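Local coordinates for protein putative polyprenyl synthetase (PDB 3NF2) that probably acts as a prenyltransferase that builds isoprenoid diphosphates, as expected of a magnesium-dependent member of the FPP/GGPP synthase family, at residues A[22-27]-A[37-42]; A[93-98]-A[106-111]. All coordinates share one frame; numbering follows the deposited sequence.

Contact 1. Residues A[22-27]-A[37-42]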
loop_
_atom_site.group_PDB
_atom_site.type_symbol
_atom_site.label_atom_id
_atom_site.label_comp_id
_atom_site.label_asym_id
_atom_site.label_seq_id
_atom_site.Cartn_x
_atom_site.Cartn_y
_atom_site.Cartn_z
ATOM N N ALA A 22 -4.648 15.858 -11.793
ATOM C CA ALA A 22 -3.431 15.900 -12.614
ATOM C C ALA A 22 -2.389 14.864 -12.194
ATOM O O ALA A 22 -1.673 14.336 -13.042
ATOM C CB ALA A 22 -2.813 17.297 -12.632
ATOM N N ALA A 23 -2.306 14.569 -10.898
ATOM C CA ALA A 23 -1.336 13.574 -10.429
ATOM C C ALA A 23 -1.815 12.171 -10.760
ATOM O O ALA A 23 -1.022 11.297 -11.073
ATOM C CB ALA A 23 -1.076 13.727 -8.939
ATOM N N VAL A 24 -3.126 11.977 -10.719
ATOM C CA VAL A 24 -3.743 10.685 -11.029
ATOM C C VAL A 24 -3.675 10.334 -12.529
ATOM O O VAL A 24 -3.399 9.185 -12.905
ATOM C CB VAL A 24 -5.190 10.650 -10.483
ATOM C CG1 VAL A 24 -6.089 9.688 -11.272
ATOM C CG2 VAL A 24 -5.177 10.329 -8.986
ATOM N N ASP A 25 -3.895 11.335 -13.379
ATOM C CA ASP A 25 -3.783 11.163 -14.834
ATOM C C ASP A 25 -2.359 10.775 -15.292
ATOM O O ASP A 25 -2.181 10.211 -16.374
ATOM C CB ASP A 25 -4.280 12.431 -15.561
ATOM C CG ASP A 25 -5.804 12.642 -15.429
ATOM O OD1 ASP A 25 -6.326 13.595 -16.037
ATOM O OD2 ASP A 25 -6.490 11.866 -14.728
ATOM N N ARG A 26 -1.364 11.065 -14.451
ATOM C CA ARG A 26 0.044 10.770 -14.735
ATOM C C ARG A 26 0.471 9.330 -14.417
ATOM O O ARG A 26 1.596 8.946 -14.708
ATOM C CB ARG A 26 0.938 11.738 -13.965
ATOM C CG ARG A 26 0.952 13.153 -14.513
ATOM C CD ARG A 26 2.214 13.436 -15.300
ATOM N NE ARG A 26 3.364 13.635 -14.419
ATOM C CZ ARG A 26 4.634 13.544 -14.804
ATOM N NH1 ARG A 26 4.936 13.247 -16.064
ATOM N NH2 ARG A 26 5.606 13.744 -13.925
ATOM N N LEU A 27 -0.412 8.545 -13.805
ATOM C CA LEU A 27 -0.121 7.140 -13.497
ATOM C C LEU A 27 -0.043 6.283 -14.762
ATOM O O LEU A 27 -0.795 6.485 -15.714
ATOM C CB LEU A 27 -1.191 6.552 -12.572
ATOM C CG LEU A 27 -1.438 7.021 -11.137
ATOM C CD1 LEU A 27 -2.746 6.389 -10.664
ATOM C CD2 LEU A 27 -0.309 6.641 -10.200
ATOM N N TYR A 37 -12.015 5.984 -12.992
ATOM C CA TYR A 37 -13.278 5.330 -12.715
ATOM C C TYR A 37 -13.588 5.416 -11.229
ATOM O O TYR A 37 -14.696 5.790 -10.860
ATOM C CB TYR A 37 -13.316 3.869 -13.175
ATOM C CG TYR A 37 -14.601 3.211 -12.733
ATOM C CD1 TYR A 37 -15.792 3.452 -13.421
ATOM C CD2 TYR A 37 -14.646 2.403 -11.589
ATOM C CE1 TYR A 37 -16.988 2.885 -13.005
ATOM C CE2 TYR A 37 -15.840 1.833 -11.161
ATOM C CZ TYR A 37 -17.007 2.083 -11.878
ATOM O OH TYR A 37 -18.196 1.528 -11.481
ATOM N N HIS A 38 -12.610 5.085 -10.384
ATOM C CA HIS A 38 -12.799 5.180 -8.938
ATOM C C HIS A 38 -13.277 6.569 -8.514
ATOM O O HIS A 38 -14.152 6.703 -7.668
ATOM C CB HIS A 38 -11.515 4.860 -8.167
ATOM C CG HIS A 38 -11.625 5.168 -6.707
ATOM N ND1 HIS A 38 -12.468 4.470 -5.868
ATOM C CD2 HIS A 38 -11.056 6.138 -5.952
ATOM C CE1 HIS A 38 -12.388 4.976 -4.650
ATOM N NE2 HIS A 38 -11.537 5.987 -4.673
ATOM N N PHE A 39 -12.685 7.593 -9.108
ATOM C CA PHE A 39 -13.010 8.954 -8.757
ATOM C C PHE A 39 -14.264 9.480 -9.452
ATOM O O PHE A 39 -14.675 10.598 -9.183
ATOM C CB PHE A 39 -11.819 9.857 -9.036
ATOM C CG PHE A 39 -10.760 9.811 -7.972
ATOM C CD1 PHE A 39 -10.946 10.474 -6.754
ATOM C CD2 PHE A 39 -9.575 9.102 -8.184
ATOM C CE1 PHE A 39 -9.966 10.435 -5.769
ATOM C CE2 PHE A 39 -8.587 9.050 -7.203
ATOM C CZ PHE A 39 -8.774 9.721 -5.998
ATOM N N GLY A 40 -14.872 8.681 -10.330
ATOM C CA GLY A 40 -16.125 9.060 -10.988
ATOM C C GLY A 40 -15.996 9.955 -12.219
ATOM O O GLY A 40 -17.010 10.430 -12.756
ATOM N N TRP A 41 -14.763 10.179 -12.680
ATOM C CA TRP A 41 -14.525 11.020 -13.861
ATOM C C TRP A 41 -14.866 10.324 -15.186
ATOM O O TRP A 41 -15.145 10.989 -16.194
ATOM C CB TRP A 41 -13.092 11.565 -13.876
ATOM C CG TRP A 41 -12.710 12.248 -12.585
ATOM C CD1 TRP A 41 -13.504 13.053 -11.809
ATOM C CD2 TRP A 41 -11.440 12.191 -11.928
ATOM N NE1 TRP A 41 -12.811 13.479 -10.704
ATOM C CE2 TRP A 41 -11.541 12.969 -10.752
ATOM C CE3 TRP A 41 -10.230 11.544 -12.209
ATOM C CZ2 TRP A 41 -10.472 13.125 -9.860
ATOM C CZ3 TRP A 41 -9.162 11.704 -11.321
ATOM C CH2 TRP A 41 -9.296 12.481 -10.162
ATOM N N ILE A 42 -14.832 8.992 -15.178
ATOM C CA ILE A 42 -15.243 8.186 -16.327
ATOM C C ILE A 42 -16.106 7.040 -15.807
ATOM O O ILE A 42 -16.031 6.713 -14.619
ATOM C CB ILE A 42 -14.041 7.602 -17.164
ATOM C CG1 ILE A 42 -13.221 6.591 -16.356
ATOM C CG2 ILE A 42 -13.136 8.710 -17.755
ATOM C CD1 ILE A 42 -12.144 5.897 -17.180
#
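A Schellman motif closes helix 31-38, and around this end of the helix Phe39 and Trp41 turn their rings toward Val24 near the end of helix 5-25. The case illustrates a general point, that a helix terminus can be a packing element in its own right. Gly40 has a phi of 83°, and its backbone N bonds Tyr37 O at 2.9 Å; the turn of the chain here is consistent with the residues on its two flanks, Phe39 and Trp41, both presenting side chains to Val24. Val24 divides its two methyls between them. With CG1 anti to the backbone N (chi1 154°), that branch reaches the rim of the indole, close to the ring plane, and CG1 lies 3.7 Å from Trp41 CZ3. The other branch meets the phenyl ring, with Val24 CG2 4.1 Å from Phe39 CE2 on an oblique approach. At the border of the patch, Asp25 OD2 comes within 4.3 Å of Trp41 CZ3, also obliquely.

The rings are also backed within their own segment: Phe39 CB sits 3.5 Å above the Trp41 plane, over the middle of the indole, while His38 CD2 lies 3.9 Å above the plane of the Phe39 ring, over its centre. Arg21, one turn before Val24 on helix 5-25, adds a cation-pi contact to Trp41, and Val24 also packs on Ala35 and on Leu125 of helix 115-134. Some 123 Å² is buried between the two segments. The meeting is one of aliphatic branches against aromatic carbons, held by dispersion and shape without directional polar bonds, so the fit probably owes much to the shape of the methyls and to the neighbours that back the Phe39 and Trp41 rings.

Contact 2. Residues A[93-98]-A[106-111]; sequences HDDLMD and RDTVWK
Thr108, where strand 106-107 gives way to helix 109-113, lays its methyl against Asp95: Thr108 CG2 is 3.5 Å from Asp95 OD2 and 4.0 Å from Asp95 CG. With OG1 between the backbone N and the carbonyl carbon (chi1 53°), the methyl stands anti to the carbonyl carbon and is the branch that meets Asp95. Although Thr108 occupies the N-cap position, OG1 makes no capping bond there; it bonds Asp100 O instead. The carboxylate that the methyl touches has a polar partner of its own: Asp95 OD2 forms a salt bridge with Arg103 NE. Val109 then opens the helix and packs toward helix 31-38.

Near its C-terminal end the partner helix carries the sequence DDLMD, which fits the first aspartate-rich DDxxD motif of polyprenyl synthetases. In relatives this motif binds magnesium and the substrate diphosphate, and a similar role is likely here; the contact illustrates how the chain just after such a motif folds back on it. Trp110 makes the broadest approach. Its CG stands between the backbone N and the carbonyl carbon (chi1 72°), bringing the indole against the helix so that CD1 is 3.6 Å from Leu96 CA. Over one face comes Leu96 CD1, in a CH-pi contact 4.1 Å from the centroid of the five-membered ring and 28° off its normal. NE1 bonds Asp100 O, the same carbonyl that receives Thr108 OG1, so two side chains grip one oxygen of the turn. An alanine in place of Trp110 would remove the indole, which would probably leave Leu96 CD1 without its aromatic partner and Asp100 O with one donor fewer. On the opposite face of the ring, Lys111 CG lies 4.0 Å above the plane, offset toward the rim.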
loop_
_atom_site.group_PDB
_atom_site.type_symbol
_atom_site.label_atom_id
_atom_site.label_comp_id
_atom_site.label_asym_id
_atom_site.label_seq_id
_atom_site.Cartn_x
_atom_site.Cartn_y
_atom_site.Cartn_z
ATOM N N HIS A 93 -9.077 -0.637 -1.330
ATOM C CA HIS A 93 -8.725 -1.872 -0.651
ATOM C C HIS A 93 -9.791 -2.355 0.320
ATOM O O HIS A 93 -10.102 -3.547 0.334
ATOM C CB HIS A 93 -7.384 -1.712 0.066
ATOM C CG HIS A 93 -6.211 -1.686 -0.861
ATOM N ND1 HIS A 93 -4.912 -1.785 -0.412
ATOM C CD2 HIS A 93 -6.139 -1.593 -2.210
ATOM C CE1 HIS A 93 -4.091 -1.740 -1.445
ATOM N NE2 HIS A 93 -4.810 -1.621 -2.545
ATOM N N ASP A 94 -10.348 -1.447 1.127
ATOM C CA ASP A 94 -11.414 -1.839 2.066
ATOM C C ASP A 94 -12.634 -2.417 1.353
ATOM O O ASP A 94 -13.179 -3.418 1.802
ATOM C CB ASP A 94 -11.839 -0.698 2.992
ATOM C CG ASP A 94 -10.738 -0.268 3.950
ATOM O OD1 ASP A 94 -9.659 -0.904 3.979
ATOM O OD2 ASP A 94 -10.950 0.737 4.664
ATOM N N ASP A 95 -13.033 -1.811 0.238
ATOM C CA ASP A 95 -14.179 -2.306 -0.537
ATOM C C ASP A 95 -13.959 -3.718 -1.056
ATOM O O ASP A 95 -14.889 -4.531 -1.067
ATOM C CB ASP A 95 -14.506 -1.378 -1.708
ATOM C CG ASP A 95 -15.207 -0.090 -1.271
ATOM O OD1 ASP A 95 -15.663 0.002 -0.112
ATOM O OD2 ASP A 95 -15.303 0.839 -2.104
ATOM N N LEU A 96 -12.728 -4.007 -1.474
ATOM C CA LEU A 96 -12.394 -5.328 -1.963
ATOM C C LEU A 96 -12.392 -6.333 -0.819
ATOM O O LEU A 96 -12.981 -7.417 -0.935
ATOM C CB LEU A 96 -11.047 -5.315 -2.687
ATOM C CG LEU A 96 -10.527 -6.663 -3.207
ATOM C CD1 LEU A 96 -11.574 -7.457 -4.040
ATOM C CD2 LEU A 96 -9.290 -6.416 -4.017
ATOM N N MET A 97 -11.742 -5.957 0.282
ATOM C CA MET A 97 -11.674 -6.784 1.482
ATOM C C MET A 97 -13.067 -7.082 2.052
ATOM O O MET A 97 -13.311 -8.176 2.551
ATOM C CB MET A 97 -10.803 -6.106 2.549
ATOM C CG MET A 97 -9.308 -6.148 2.263
ATOM S SD MET A 97 -8.305 -5.542 3.626
ATOM C CE MET A 97 -8.023 -3.865 3.134
ATOM N N ASP A 98 -13.971 -6.107 1.969
ATOM C CA ASP A 98 -15.315 -6.234 2.537
ATOM C C ASP A 98 -16.293 -6.897 1.564
ATOM O O ASP A 98 -17.390 -7.292 1.951
ATOM C CB ASP A 98 -15.862 -4.858 2.963
ATOM C CG ASP A 98 -15.079 -4.236 4.117
ATOM O OD1 ASP A 98 -14.195 -4.913 4.703
ATOM O OD2 ASP A 98 -15.358 -3.054 4.448
ATOM N N ARG A 106 -22.719 3.353 -7.209
ATOM C CA ARG A 106 -21.913 3.000 -8.373
ATOM C C ARG A 106 -21.107 1.766 -8.044
ATOM O O ARG A 106 -20.625 1.625 -6.917
ATOM C CB ARG A 106 -20.937 4.134 -8.706
ATOM C CG ARG A 106 -21.397 5.130 -9.771
ATOM C CD ARG A 106 -20.412 6.301 -9.896
ATOM N NE ARG A 106 -19.058 5.894 -9.521
ATOM C CZ ARG A 106 -18.057 5.670 -10.368
ATOM N NH1 ARG A 106 -18.211 5.836 -11.679
ATOM N NH2 ARG A 106 -16.883 5.289 -9.888
ATOM N N ASP A 107 -20.945 0.881 -9.024
ATOM C CA ASP A 107 -20.081 -0.294 -8.874
ATOM C C ASP A 107 -18.663 0.074 -8.422
ATOM O O ASP A 107 -18.092 1.070 -8.866
ATOM C CB ASP A 107 -20.014 -1.083 -10.180
ATOM C CG ASP A 107 -21.234 -1.951 -10.406
ATOM O OD1 ASP A 107 -22.040 -2.124 -9.463
ATOM O OD2 ASP A 107 -21.381 -2.466 -11.536
ATOM N N THR A 108 -18.120 -0.718 -7.510
ATOM C CA THR A 108 -16.757 -0.517 -7.051
ATOM C C THR A 108 -15.753 -0.971 -8.114
ATOM O O THR A 108 -16.082 -1.775 -9.006
ATOM C CB THR A 108 -16.492 -1.268 -5.749
ATOM O OG1 THR A 108 -16.852 -2.643 -5.916
ATOM C CG2 THR A 108 -17.300 -0.649 -4.604
ATOM N N VAL A 109 -14.532 -0.444 -8.013
ATOM C CA VAL A 109 -13.464 -0.775 -8.955
ATOM C C VAL A 109 -13.264 -2.270 -9.117
ATOM O O VAL A 109 -13.146 -2.747 -10.240
ATOM C CB VAL A 109 -12.137 -0.073 -8.595
ATOM C CG1 VAL A 109 -10.956 -0.782 -9.215
ATOM C CG2 VAL A 109 -12.179 1.366 -9.069
ATOM N N TRP A 110 -13.284 -3.015 -8.016
ATOM C CA TRP A 110 -13.025 -4.453 -8.108
ATOM C C TRP A 110 -14.093 -5.193 -8.932
ATOM O O TRP A 110 -13.766 -6.106 -9.678
ATOM C CB TRP A 110 -12.774 -5.092 -6.730
ATOM C CG TRP A 110 -13.984 -5.222 -5.858
ATOM C CD1 TRP A 110 -14.375 -4.365 -4.869
ATOM C CD2 TRP A 110 -14.954 -6.286 -5.876
ATOM N NE1 TRP A 110 -15.528 -4.819 -4.277
ATOM C CE2 TRP A 110 -15.908 -5.993 -4.876
ATOM C CE3 TRP A 110 -15.113 -7.451 -6.648
ATOM C CZ2 TRP A 110 -17.014 -6.820 -4.628
ATOM C CZ3 TRP A 110 -16.213 -8.276 -6.400
ATOM C CH2 TRP A 110 -17.150 -7.953 -5.399
ATOM N N LYS A 111 -15.353 -4.775 -8.802
ATOM C CA LYS A 111 -16.457 -5.303 -9.608
ATOM C C LYS A 111 -16.318 -5.017 -11.108
ATOM O O LYS A 111 -16.606 -5.874 -11.947
ATOM C CB LYS A 111 -17.798 -4.764 -9.100
ATOM C CG LYS A 111 -18.704 -5.823 -8.494
ATOM C CD LYS A 111 -19.734 -6.320 -9.509
ATOM C CE LYS A 111 -20.431 -7.581 -9.020
ATOM N NZ LYS A 111 -21.731 -7.812 -9.715
#

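Both contacts are partly buried, but they differ in place and chemistry. Contact 1 lies farther out: its centre is about 20 Å from the centre of the chain, that of contact 2 about 16 Å. It works by apolar packing between two helix ends. Contact 2 joins the aspartate-rich end of helix 77-98 to the chain that follows it, mixing CH-pi packing with charged and hydrogen-bonding neighbours. The second segment of each provides the bridge: Tyr37 OH and Asp107 O are 2.7 Å apart, probably hydrogen-bonded, and His38 CB packs 3.7 Å from Val109 CG2. Helix 77-98 is common to both surroundings, since His38 NE2 bonds Asn88 OD1 upstream of segment 93-98.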